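Local coordinates for chitin binding protein (Tectaria macrodonta, PDB 6IF7), which is an insecticidal, chitin-binding copper protein that possibly cleaves polysaccharide chains oxidatively as a lytic polysaccharide monooxygenase of the AA10 family, at residues A[32-37]-A[70-75]; A[104-109]-A[132-137]; A[111-116]-A[126-131]. One frame throughout, in Å; residues are numbered along the deposited sequence.

Overall arrangement
Contact 1 comes first along the chain: the end of helix 25-34 meets the 3-10 turns near residues 70-74, closing a loop within the mostly helical and irregular region that lies between strand 2-6 and strand 84-86. The chain then enters the beta-sheet core, where contact 2 pairs strand 105-111 with strand 133-136. Contact 3 sits within the loop that this pairing closes, joining 111-116 to 126-131 just beyond the end of the paired strands, and the two meet through P131 on F109 and E108. Contact 1 is separate, its centre about 27 Å from that of contact 2, across the middle of the molecule.

Contact 1: residues A[32-37]-A[70-75]; sequences ALSGTQ and KYRGLD. Unlike the reference sequence in segment 70-75: Y71 (reference Phe).
R72 sets out with CG between its backbone N and carbonyl carbon (chi1 66°) and then runs extended to NE, which carries its aliphatic part past L33, whose CG stands anti to the backbone N (chi1 -161°). The contact belongs to the helix-and-loop insertion that AA10 enzymes carry between strands of their immunoglobulin-like beta-sandwich; here the last turn of helix 25-34 packs on the 3-10 segment around residues 70-74. S34 holds the two together. Its OG gives a hydrogen bond to K70 O at 2.8 Å, with the hydroxyl tilted out of the carbonyl plane. The same OG accepts the backbone N-H of G73, N to OG 2.9 Å, in a fairly straight bond (159°), so one oxygen both donates and accepts, which probably fixes the direction of the hydroxyl. G73 lets the serine in close, because a beta carbon there would point at the hydroxyl and crowd it. Beside this polar clasp, L33 CD2 touches R72 CG at 3.7 Å, the two side chains passing at a slant. Farther out, the guanidinium turns a face to L33 O, which is 3.1 Å from NH2 but too badly angled for a hydrogen bond; NH1 is instead bonded to F69 O. In place of this arginine an alanine is likely to strip L33 CD2 of the methylene CG it packs on and to leave F69 O without that donor. The side chains of K70 and Y71 pack on A38 of helix 36-40, and just past its end D41 takes both: K70 NZ in a salt bridge, and the hydroxyl of Y71, a phenylalanine in the reference sequence, on D41 O. At the glycine, L33 CD2 comes to rest 3.8 Å from G73 N.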
loop_
_atom_site.group_PDB
_atom_site.type_symbol
_atom_site.label_atom_id
_atom_site.label_comp_id
_atom_site.label_asym_id
_atom_site.label_seq_id
_atom_site.Cartn_x
_atom_site.Cartn_y
_atom_site.Cartn_z
ATOM N N ALA A 32 -1.091 -14.789 11.380
ATOM C CA ALA A 32 -0.333 -15.873 11.978
ATOM C C ALA A 32 1.163 -15.518 12.044
ATOM O O ALA A 32 1.810 -15.764 13.068
ATOM C CB ALA A 32 -0.564 -17.170 11.221
ATOM N N LEU A 33 1.704 -14.899 10.993
ATOM C CA LEU A 33 3.124 -14.525 10.981
ATOM C C LEU A 33 3.472 -13.304 11.847
ATOM O O LEU A 33 4.379 -13.365 12.686
ATOM C CB LEU A 33 3.598 -14.288 9.548
ATOM C CG LEU A 33 5.120 -14.334 9.352
ATOM C CD1 LEU A 33 5.654 -15.747 9.604
ATOM C CD2 LEU A 33 5.481 -13.859 7.954
ATOM N N SER A 34 2.778 -12.193 11.627
ATOM C CA SER A 34 3.097 -10.946 12.316
ATOM C C SER A 34 2.502 -10.857 13.743
ATOM O O SER A 34 2.930 -10.002 14.529
ATOM C CB SER A 34 2.657 -9.720 11.474
ATOM O OG SER A 34 3.651 -9.298 10.541
ATOM N N GLY A 35 1.507 -11.697 14.064
ATOM C CA GLY A 35 0.748 -11.550 15.305
ATOM C C GLY A 35 -0.294 -10.455 15.168
ATOM O O GLY A 35 -0.342 -9.750 14.161
ATOM N N THR A 36 -1.128 -10.290 16.184
ATOM C CA THR A 36 -2.290 -9.416 16.058
ATOM C C THR A 36 -1.955 -7.940 16.214
ATOM O O THR A 36 -2.573 -7.093 15.551
ATOM C CB THR A 36 -3.393 -9.770 17.080
ATOM O OG1 THR A 36 -2.809 -9.828 18.378
ATOM C CG2 THR A 36 -4.031 -11.097 16.761
ATOM N N GLN A 37 -1.002 -7.621 17.083
ATOM C CA GLN A 37 -0.782 -6.225 17.437
ATOM C C GLN A 37 -0.382 -5.398 16.226
ATOM O O GLN A 37 -0.836 -4.269 16.077
ATOM C CB GLN A 37 0.254 -6.067 18.565
ATOM C CG GLN A 37 0.371 -4.640 19.114
ATOM C CD GLN A 37 -0.981 -4.033 19.534
ATOM O OE1 GLN A 37 -1.288 -2.884 19.207
ATOM N NE2 GLN A 37 -1.799 -4.816 20.237
ATOM N N LYS A 70 8.250 -6.362 12.182
ATOM C CA LYS A 70 6.893 -6.267 12.722
ATOM C C LYS A 70 5.785 -6.509 11.674
ATOM O O LYS A 70 4.821 -7.214 11.946
ATOM C CB LYS A 70 6.710 -4.889 13.363
ATOM C CG LYS A 70 5.300 -4.557 13.815
ATOM C CD LYS A 70 5.255 -3.214 14.508
ATOM C CE LYS A 70 3.870 -2.961 15.070
ATOM N NZ LYS A 70 3.732 -1.578 15.623
ATOM N N TYR A 71 5.944 -5.949 10.485
ATOM C CA TYR A 71 4.934 -6.080 9.431
ATOM C C TYR A 71 5.252 -7.138 8.369
ATOM O O TYR A 71 4.690 -7.103 7.257
ATOM C CB TYR A 71 4.697 -4.706 8.788
ATOM C CG TYR A 71 4.113 -3.712 9.759
ATOM C CD1 TYR A 71 2.770 -3.778 10.131
ATOM C CD2 TYR A 71 4.904 -2.702 10.320
ATOM C CE1 TYR A 71 2.229 -2.857 11.032
ATOM C CE2 TYR A 71 4.378 -1.789 11.218
ATOM C CZ TYR A 71 3.038 -1.874 11.584
ATOM O OH TYR A 71 2.512 -0.943 12.482
ATOM N N ARG A 72 6.111 -8.100 8.719
ATOM C CA ARG A 72 6.550 -9.173 7.794
ATOM C C ARG A 72 5.424 -10.030 7.147
ATOM O O ARG A 72 5.559 -10.510 6.014
ATOM C CB ARG A 72 7.540 -10.103 8.506
ATOM C CG ARG A 72 6.929 -10.913 9.662
ATOM C CD ARG A 72 8.052 -11.553 10.470
ATOM N NE ARG A 72 7.685 -12.231 11.714
ATOM C CZ ARG A 72 7.337 -11.639 12.863
ATOM N NH1 ARG A 72 7.194 -10.313 12.944
ATOM N NH2 ARG A 72 7.100 -12.397 13.940
ATOM N N GLY A 73 4.329 -10.232 7.861
ATOM C CA GLY A 73 3.120 -10.814 7.252
ATOM C C GLY A 73 2.590 -10.134 5.983
ATOM O O GLY A 73 1.979 -10.783 5.141
ATOM N N LEU A 74 2.829 -8.839 5.837
ATOM C CA LEU A 74 2.436 -8.101 4.637
ATOM C C LEU A 74 3.301 -8.422 3.411
ATOM O O LEU A 74 2.935 -8.052 2.293
ATOM C CB LEU A 74 2.508 -6.588 4.887
ATOM C CG LEU A 74 1.694 -6.039 6.060
ATOM C CD1 LEU A 74 1.836 -4.534 6.115
ATOM C CD2 LEU A 74 0.219 -6.397 5.943
ATOM N N ASP A 75 4.462 -9.058 3.623
ATOM C CA ASP A 75 5.355 -9.393 2.531
ATOM C C ASP A 75 5.034 -10.746 1.853
ATOM O O ASP A 75 5.662 -11.107 0.865
ATOM C CB ASP A 75 6.800 -9.356 3.014
ATOM C CG ASP A 75 7.247 -7.951 3.472
ATOM O OD1 ASP A 75 6.857 -6.925 2.829
ATOM O OD2 ASP A 75 8.011 -7.887 4.472
#

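Contact 2: residues A[104-109]-A[132-137]; sequences LGFFEF and FINVTN. With NAG (2-acetamido-2-deoxy-beta-D-glucopyranose), chain B; NAG (2-acetamido-2-deoxy-beta-D-glucopyranose), chain C.
Strands 105-109 and 133-136 run antiparallel, 172° between their directions, with F107 and V135 as a hydrogen-bonded pair (F107 N to V135 O 2.8 Å) flanked by the non-hydrogen-bonded pairs F106-T136 and E108-N134. At one end N137 OD1 accepts the N-H of G105 while the backbone N of N137 bonds to G105 O. At the other, F132 N reaches F109 O, and the F132 ring lies against F109: CB of F109 sits over its face, 4.0 Å from the centroid, and the F109 ring turns its edge to it in an offset edge-to-face pair. F107, F109, I133 and V135 all face strand 144-147, the opposing sheet of the immunoglobulin-like sandwich. F106, E108, N134 and T136 occupy the other face, which carries an N-glycan on the N-V-T sequon. N134 ND2 is bonded covalently to C1 of the first N-acetylglucosamine. A chi1 of 63°, which tucks CG in between the backbone N and C, lets F106 bring its ring face under that sugar, whose C5 stands over the ring centre, 3.9 Å from F106 CZ. E108 OE2 takes the acetamido N2-H of the sugar at 2.8 Å, whereas its OE1 is bonded to Y110 OH.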
loop_
_atom_site.group_PDB
_atom_site.type_symbol
_atom_site.label_atom_id
_atom_site.label_comp_id
_atom_site.label_asym_id
_atom_site.label_seq_id
_atom_site.Cartn_x
_atom_site.Cartn_y
_atom_site.Cartn_z
ATOM N N LEU A 104 1.215 17.078 6.961
ATOM C CA LEU A 104 1.792 17.771 5.825
ATOM C C LEU A 104 2.671 16.764 5.111
ATOM O O LEU A 104 3.647 16.275 5.686
ATOM C CB LEU A 104 2.636 18.963 6.264
ATOM C CG LEU A 104 1.859 20.070 6.965
ATOM C CD1 LEU A 104 2.820 21.003 7.706
ATOM C CD2 LEU A 104 0.997 20.814 5.954
ATOM N N GLY A 105 2.326 16.447 3.866
ATOM C CA GLY A 105 3.123 15.497 3.086
ATOM C C GLY A 105 2.590 15.296 1.682
ATOM O O GLY A 105 1.585 15.884 1.293
ATOM N N PHE A 106 3.286 14.459 0.928
ATOM C CA PHE A 106 2.877 14.121 -0.439
ATOM C C PHE A 106 2.837 12.621 -0.637
ATOM O O PHE A 106 3.564 11.874 0.026
ATOM C CB PHE A 106 3.796 14.780 -1.483
ATOM C CG PHE A 106 5.238 14.334 -1.432
ATOM C CD1 PHE A 106 5.672 13.209 -2.145
ATOM C CD2 PHE A 106 6.189 15.089 -0.750
ATOM C CE1 PHE A 106 7.006 12.829 -2.130
ATOM C CE2 PHE A 106 7.536 14.713 -0.741
ATOM C CZ PHE A 106 7.944 13.579 -1.425
ATOM N N PHE A 107 1.990 12.206 -1.563
ATOM C CA PHE A 107 1.762 10.810 -1.851
ATOM C C PHE A 107 2.252 10.474 -3.244
ATOM O O PHE A 107 1.752 11.045 -4.224
ATOM C CB PHE A 107 0.266 10.487 -1.798
ATOM C CG PHE A 107 -0.364 10.707 -0.454
ATOM C CD1 PHE A 107 -0.803 11.969 -0.067
ATOM C CD2 PHE A 107 -0.553 9.638 0.430
ATOM C CE1 PHE A 107 -1.409 12.165 1.178
ATOM C CE2 PHE A 107 -1.144 9.836 1.669
ATOM C CZ PHE A 107 -1.575 11.093 2.040
ATOM N N GLU A 108 3.170 9.510 -3.333
ATOM C CA GLU A 108 3.579 8.921 -4.609
ATOM C C GLU A 108 2.868 7.579 -4.814
ATOM O O GLU A 108 2.916 6.719 -3.936
ATOM C CB GLU A 108 5.094 8.706 -4.635
ATOM C CG GLU A 108 5.936 9.969 -4.531
ATOM C CD GLU A 108 7.429 9.681 -4.375
ATOM O OE1 GLU A 108 7.807 8.469 -4.334
ATOM O OE2 GLU A 108 8.214 10.671 -4.331
ATOM N N PHE A 109 2.204 7.420 -5.966
ATOM C CA PHE A 109 1.529 6.170 -6.362
ATOM C C PHE A 109 2.319 5.458 -7.453
ATOM O O PHE A 109 2.506 5.997 -8.539
ATOM C CB PHE A 109 0.124 6.422 -6.921
ATOM C CG PHE A 109 -0.903 6.765 -5.899
ATOM C CD1 PHE A 109 -0.772 7.890 -5.095
ATOM C CD2 PHE A 109 -2.061 6.010 -5.786
ATOM C CE1 PHE A 109 -1.748 8.239 -4.185
ATOM C CE2 PHE A 109 -3.037 6.346 -4.865
ATOM C CZ PHE A 109 -2.878 7.462 -4.061
ATOM N N PHE A 132 2.524 7.199 -11.041
ATOM C CA PHE A 132 1.457 7.690 -11.896
ATOM C C PHE A 132 0.623 8.781 -11.242
ATOM O O PHE A 132 -0.138 9.464 -11.941
ATOM C CB PHE A 132 0.565 6.572 -12.461
ATOM C CG PHE A 132 -0.269 5.854 -11.440
ATOM C CD1 PHE A 132 0.256 4.788 -10.716
ATOM C CD2 PHE A 132 -1.605 6.187 -11.263
ATOM C CE1 PHE A 132 -0.524 4.077 -9.798
ATOM C CE2 PHE A 132 -2.386 5.493 -10.328
ATOM C CZ PHE A 132 -1.839 4.436 -9.603
ATOM N N ILE A 133 0.760 8.939 -9.919
ATOM C CA ILE A 133 0.247 10.126 -9.225
ATOM C C ILE A 133 1.305 10.550 -8.217
ATOM O O ILE A 133 1.886 9.696 -7.519
ATOM C CB ILE A 133 -1.075 9.865 -8.459
ATOM C CG1 ILE A 133 -2.170 9.337 -9.404
ATOM C CG2 ILE A 133 -1.541 11.124 -7.735
ATOM C CD1 ILE A 133 -3.389 8.780 -8.679
ATOM N N ASN A 134 1.559 11.862 -8.170
ATOM C CA ASN A 134 2.309 12.481 -7.087
ATOM C C ASN A 134 1.577 13.746 -6.648
ATOM O O ASN A 134 1.450 14.706 -7.417
ATOM C CB ASN A 134 3.730 12.770 -7.552
ATOM C CG ASN A 134 4.627 13.261 -6.444
ATOM O OD1 ASN A 134 4.243 13.361 -5.268
ATOM N ND2 ASN A 134 5.850 13.544 -6.821
ATOM N N VAL A 135 1.062 13.733 -5.427
ATOM C CA VAL A 135 0.170 14.796 -4.968
ATOM C C VAL A 135 0.511 15.269 -3.545
ATOM O O VAL A 135 0.669 14.467 -2.624
ATOM C CB VAL A 135 -1.315 14.374 -5.114
ATOM C CG1 VAL A 135 -1.666 13.198 -4.216
ATOM C CG2 VAL A 135 -2.243 15.555 -4.847
ATOM N N THR A 136 0.626 16.582 -3.390
ATOM C CA THR A 136 0.938 17.214 -2.102
ATOM C C THR A 136 -0.319 17.713 -1.455
ATOM O O THR A 136 -1.046 18.513 -2.065
ATOM C CB THR A 136 1.883 18.409 -2.285
ATOM O OG1 THR A 136 3.146 17.921 -2.729
ATOM C CG2 THR A 136 2.078 19.181 -0.969
ATOM N N ASN A 137 -0.548 17.267 -0.217
ATOM C CA ASN A 137 -1.681 17.725 0.619
ATOM C C ASN A 137 -2.993 17.782 -0.140
ATOM O O ASN A 137 -3.593 18.853 -0.317
ATOM C CB ASN A 137 -1.350 19.072 1.285
ATOM C CG ASN A 137 -0.177 18.947 2.245
ATOM O OD1 ASN A 137 -0.130 18.032 3.076
ATOM N ND2 ASN A 137 0.788 19.815 2.102
HETATM C C1 NAG B . 6.804 14.031 -5.822
HETATM C C2 NAG B . 8.259 13.861 -6.252
HETATM C C3 NAG B . 9.140 14.362 -5.143
HETATM C C4 NAG B . 8.839 15.815 -4.848
HETATM C C5 NAG B . 7.379 15.963 -4.459
HETATM C C6 NAG B . 7.030 17.430 -4.300
HETATM C C7 NAG B . 8.895 11.994 -7.673
HETATM C C8 NAG B . 9.223 10.535 -7.718
HETATM N N2 NAG B . 8.590 12.463 -6.484
HETATM O O3 NAG B . 10.515 14.227 -5.545
HETATM O O4 NAG B . 9.695 16.243 -3.790
HETATM O O5 NAG B . 6.565 15.405 -5.480
HETATM O O6 NAG B . 5.637 17.525 -3.998
HETATM O O7 NAG B . 8.921 12.698 -8.650
HETATM C C1 NAG C . 10.379 17.464 -4.065
HETATM C C2 NAG C . 11.057 17.950 -2.785
HETATM C C3 NAG C . 11.830 19.230 -3.047
HETATM C C4 NAG C . 12.713 19.104 -4.280
HETATM C C5 NAG C . 11.958 18.536 -5.474
HETATM C C6 NAG C . 12.932 18.454 -6.647
HETATM C C7 NAG C . 10.206 17.518 -0.520
HETATM C C8 NAG C . 9.266 17.942 0.562
HETATM N N2 NAG C . 10.126 18.182 -1.691
HETATM O O3 NAG C . 12.677 19.439 -1.934
HETATM O O4 NAG C . 13.238 20.377 -4.640
HETATM O O5 NAG C . 11.378 17.282 -5.070
HETATM O O6 NAG C . 12.452 17.563 -7.627
HETATM O O7 NAG C . 11.007 16.628 -0.293
#

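Contact 3: residues A[111-116]-A[126-131]; sequences VTREGY and DLEELP
Two backbone hydrogen bonds join V111 and R113 to the returning chain: E128 N gives its hydrogen to V111 O at 2.9 Å in an almost perfectly straight bond (178°), and R113 N binds D126 O at 2.8 Å, the donor lying in the carbonyl plane. Between them T112 and L127 form a single bridge. A water bridges the segments as well, accepting from V111 N and donating to L130 O.

Across the two segments the charged contacts run through R113. Its extended chain crosses the segment 126-131, where NE makes a weak, strongly bent bond to L127 O. E128 OE1 lies over a face of the guanidinium, 3.6 Å from NH1, a salt bridge of charge alone in which no N-H points at the oxygen. The carboxylate gets there because E128 bends at its second torsion (chi2 -62°), which also brings OE1 to 3.2 Å from R113 CG. E129, next along the chain, lays its CG 3.2 Å from R113 NH2, while its carboxylate stays beyond salt-bridge range.

These bonds tie off the base of the long irregular loop linking strands 105-111 and 133-136 of the beta-sandwich. Beyond R113 the chain swings away in a type II beta turn through E114 and G115, closed by Y116 N on R113 O.

Apolar packing is slighter: L127 CD2 meets T112 CG2 at 4.0 Å, and V111 CG1 runs alongside the methylene CG of E128. T112 CG2 also lies over one face of the Y116 ring, while T112 OG1 is bonded to H159 and to L160 N of strand 159-167.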
loop_
_atom_site.group_PDB
_atom_site.type_symbol
_atom_site.label_atom_id
_atom_site.label_comp_id
_atom_site.label_asym_id
_atom_site.label_seq_id
_atom_site.Cartn_x
_atom_site.Cartn_y
_atom_site.Cartn_z
ATOM N N VAL A 111 2.575 1.703 -9.668
ATOM C CA VAL A 111 1.985 0.413 -10.032
ATOM C C VAL A 111 3.066 -0.576 -10.483
ATOM O O VAL A 111 4.114 -0.187 -11.026
ATOM C CB VAL A 111 0.914 0.565 -11.146
ATOM C CG1 VAL A 111 1.547 0.721 -12.530
ATOM C CG2 VAL A 111 -0.044 -0.614 -11.119
ATOM N N THR A 112 2.776 -1.857 -10.271
ATOM C CA THR A 112 3.611 -2.947 -10.764
ATOM C C THR A 112 3.679 -2.949 -12.298
ATOM O O THR A 112 2.688 -2.659 -12.975
ATOM C CB THR A 112 3.089 -4.322 -10.295
ATOM O OG1 THR A 112 1.657 -4.362 -10.426
ATOM C CG2 THR A 112 3.453 -4.571 -8.853
ATOM N N ARG A 113 4.856 -3.277 -12.822
ATOM C CA ARG A 113 5.076 -3.392 -14.266
ATOM C C ARG A 113 4.344 -4.615 -14.866
ATOM O O ARG A 113 3.966 -5.558 -14.159
ATOM C CB ARG A 113 6.563 -3.582 -14.551
ATOM C CG ARG A 113 7.474 -2.427 -14.205
ATOM C CD ARG A 113 8.873 -2.986 -13.964
ATOM N NE ARG A 113 9.884 -1.981 -13.647
ATOM C CZ ARG A 113 10.441 -1.142 -14.521
ATOM N NH1 ARG A 113 10.092 -1.150 -15.804
ATOM N NH2 ARG A 113 11.350 -0.261 -14.110
ATOM N N GLU A 114 4.187 -4.613 -16.189
ATOM C CA GLU A 114 3.576 -5.752 -16.882
ATOM C C GLU A 114 4.392 -6.995 -16.598
ATOM O O GLU A 114 5.618 -6.920 -16.466
ATOM C CB GLU A 114 3.483 -5.497 -18.389
ATOM C CG GLU A 114 2.485 -4.392 -18.781
ATOM C CD GLU A 114 1.036 -4.686 -18.397
ATOM O OE1 GLU A 114 0.616 -4.432 -17.243
ATOM O OE2 GLU A 114 0.291 -5.163 -19.262
ATOM N N GLY A 115 3.714 -8.126 -16.430
ATOM C CA GLY A 115 4.404 -9.364 -16.098
ATOM C C GLY A 115 4.813 -9.507 -14.644
ATOM O O GLY A 115 5.611 -10.372 -14.310
ATOM N N TYR A 116 4.269 -8.660 -13.775
ATOM C CA TYR A 116 4.278 -8.893 -12.323
ATOM C C TYR A 116 3.656 -10.245 -11.957
ATOM O O TYR A 116 2.626 -10.628 -12.512
ATOM C CB TYR A 116 3.506 -7.764 -11.627
ATOM C CG TYR A 116 3.156 -8.012 -10.183
ATOM C CD1 TYR A 116 4.153 -8.101 -9.204
ATOM C CD2 TYR A 116 1.831 -8.161 -9.796
ATOM C CE1 TYR A 116 3.818 -8.323 -7.870
ATOM C CE2 TYR A 116 1.485 -8.373 -8.468
ATOM C CZ TYR A 116 2.481 -8.456 -7.517
ATOM O OH TYR A 116 2.137 -8.677 -6.226
ATOM N N ASP A 126 10.137 -4.718 -9.686
ATOM C CA ASP A 126 8.732 -5.062 -10.040
ATOM C C ASP A 126 7.815 -3.845 -10.247
ATOM O O ASP A 126 6.817 -3.947 -10.943
ATOM C CB ASP A 126 8.116 -6.028 -9.008
ATOM C CG ASP A 126 8.915 -7.330 -8.873
ATOM O OD1 ASP A 126 9.324 -7.881 -9.898
ATOM O OD2 ASP A 126 9.158 -7.794 -7.749
ATOM N N LEU A 127 8.159 -2.692 -9.670
ATOM C CA LEU A 127 7.353 -1.453 -9.851
ATOM C C LEU A 127 7.807 -0.629 -11.027
ATOM O O LEU A 127 8.970 -0.642 -11.353
ATOM C CB LEU A 127 7.446 -0.565 -8.624
ATOM C CG LEU A 127 6.894 -1.128 -7.321
ATOM C CD1 LEU A 127 7.238 -0.139 -6.224
ATOM C CD2 LEU A 127 5.403 -1.380 -7.379
ATOM N N GLU A 128 6.892 0.125 -11.631
ATOM C CA GLU A 128 7.286 1.144 -12.601
ATOM C C GLU A 128 8.269 2.140 -11.958
ATOM O O GLU A 128 8.190 2.390 -10.757
ATOM C CB GLU A 128 6.067 1.901 -13.148
ATOM C CG GLU A 128 5.104 1.108 -14.027
ATOM C CD GLU A 128 5.722 0.560 -15.314
ATOM O OE1 GLU A 128 6.957 0.485 -15.465
ATOM O OE2 GLU A 128 4.958 0.166 -16.200
ATOM N N GLU A 129 9.177 2.709 -12.751
ATOM C CA GLU A 129 10.185 3.643 -12.226
ATOM C C GLU A 129 9.555 4.917 -11.760
ATOM O O GLU A 129 9.981 5.468 -10.769
ATOM C CB GLU A 129 11.265 4.006 -13.252
ATOM C CG GLU A 129 12.031 2.798 -13.754
ATOM C CD GLU A 129 13.439 3.111 -14.218
ATOM O OE1 GLU A 129 13.682 3.097 -15.456
ATOM O OE2 GLU A 129 14.293 3.362 -13.337
ATOM N N LEU A 130 8.530 5.365 -12.464
ATOM C CA LEU A 130 7.889 6.633 -12.166
ATOM C C LEU A 130 6.502 6.464 -11.584
ATOM O O LEU A 130 5.772 5.560 -11.981
ATOM C CB LEU A 130 7.769 7.452 -13.453
ATOM C CG LEU A 130 9.079 7.852 -14.145
ATOM C CD1 LEU A 130 8.762 8.971 -15.100
ATOM C CD2 LEU A 130 10.153 8.300 -13.172
ATOM N N PRO A 131 6.112 7.367 -10.665
ATOM C CA PRO A 131 4.765 7.303 -10.119
ATOM C C PRO A 131 3.716 7.769 -11.113
ATOM O O PRO A 131 3.991 8.623 -11.958
ATOM C CB PRO A 131 4.819 8.239 -8.900
ATOM C CG PRO A 131 5.988 9.140 -9.114
ATOM C CD PRO A 131 6.928 8.447 -10.060
HETATM O O HOH W 1 3.674 3.823 -11.434
#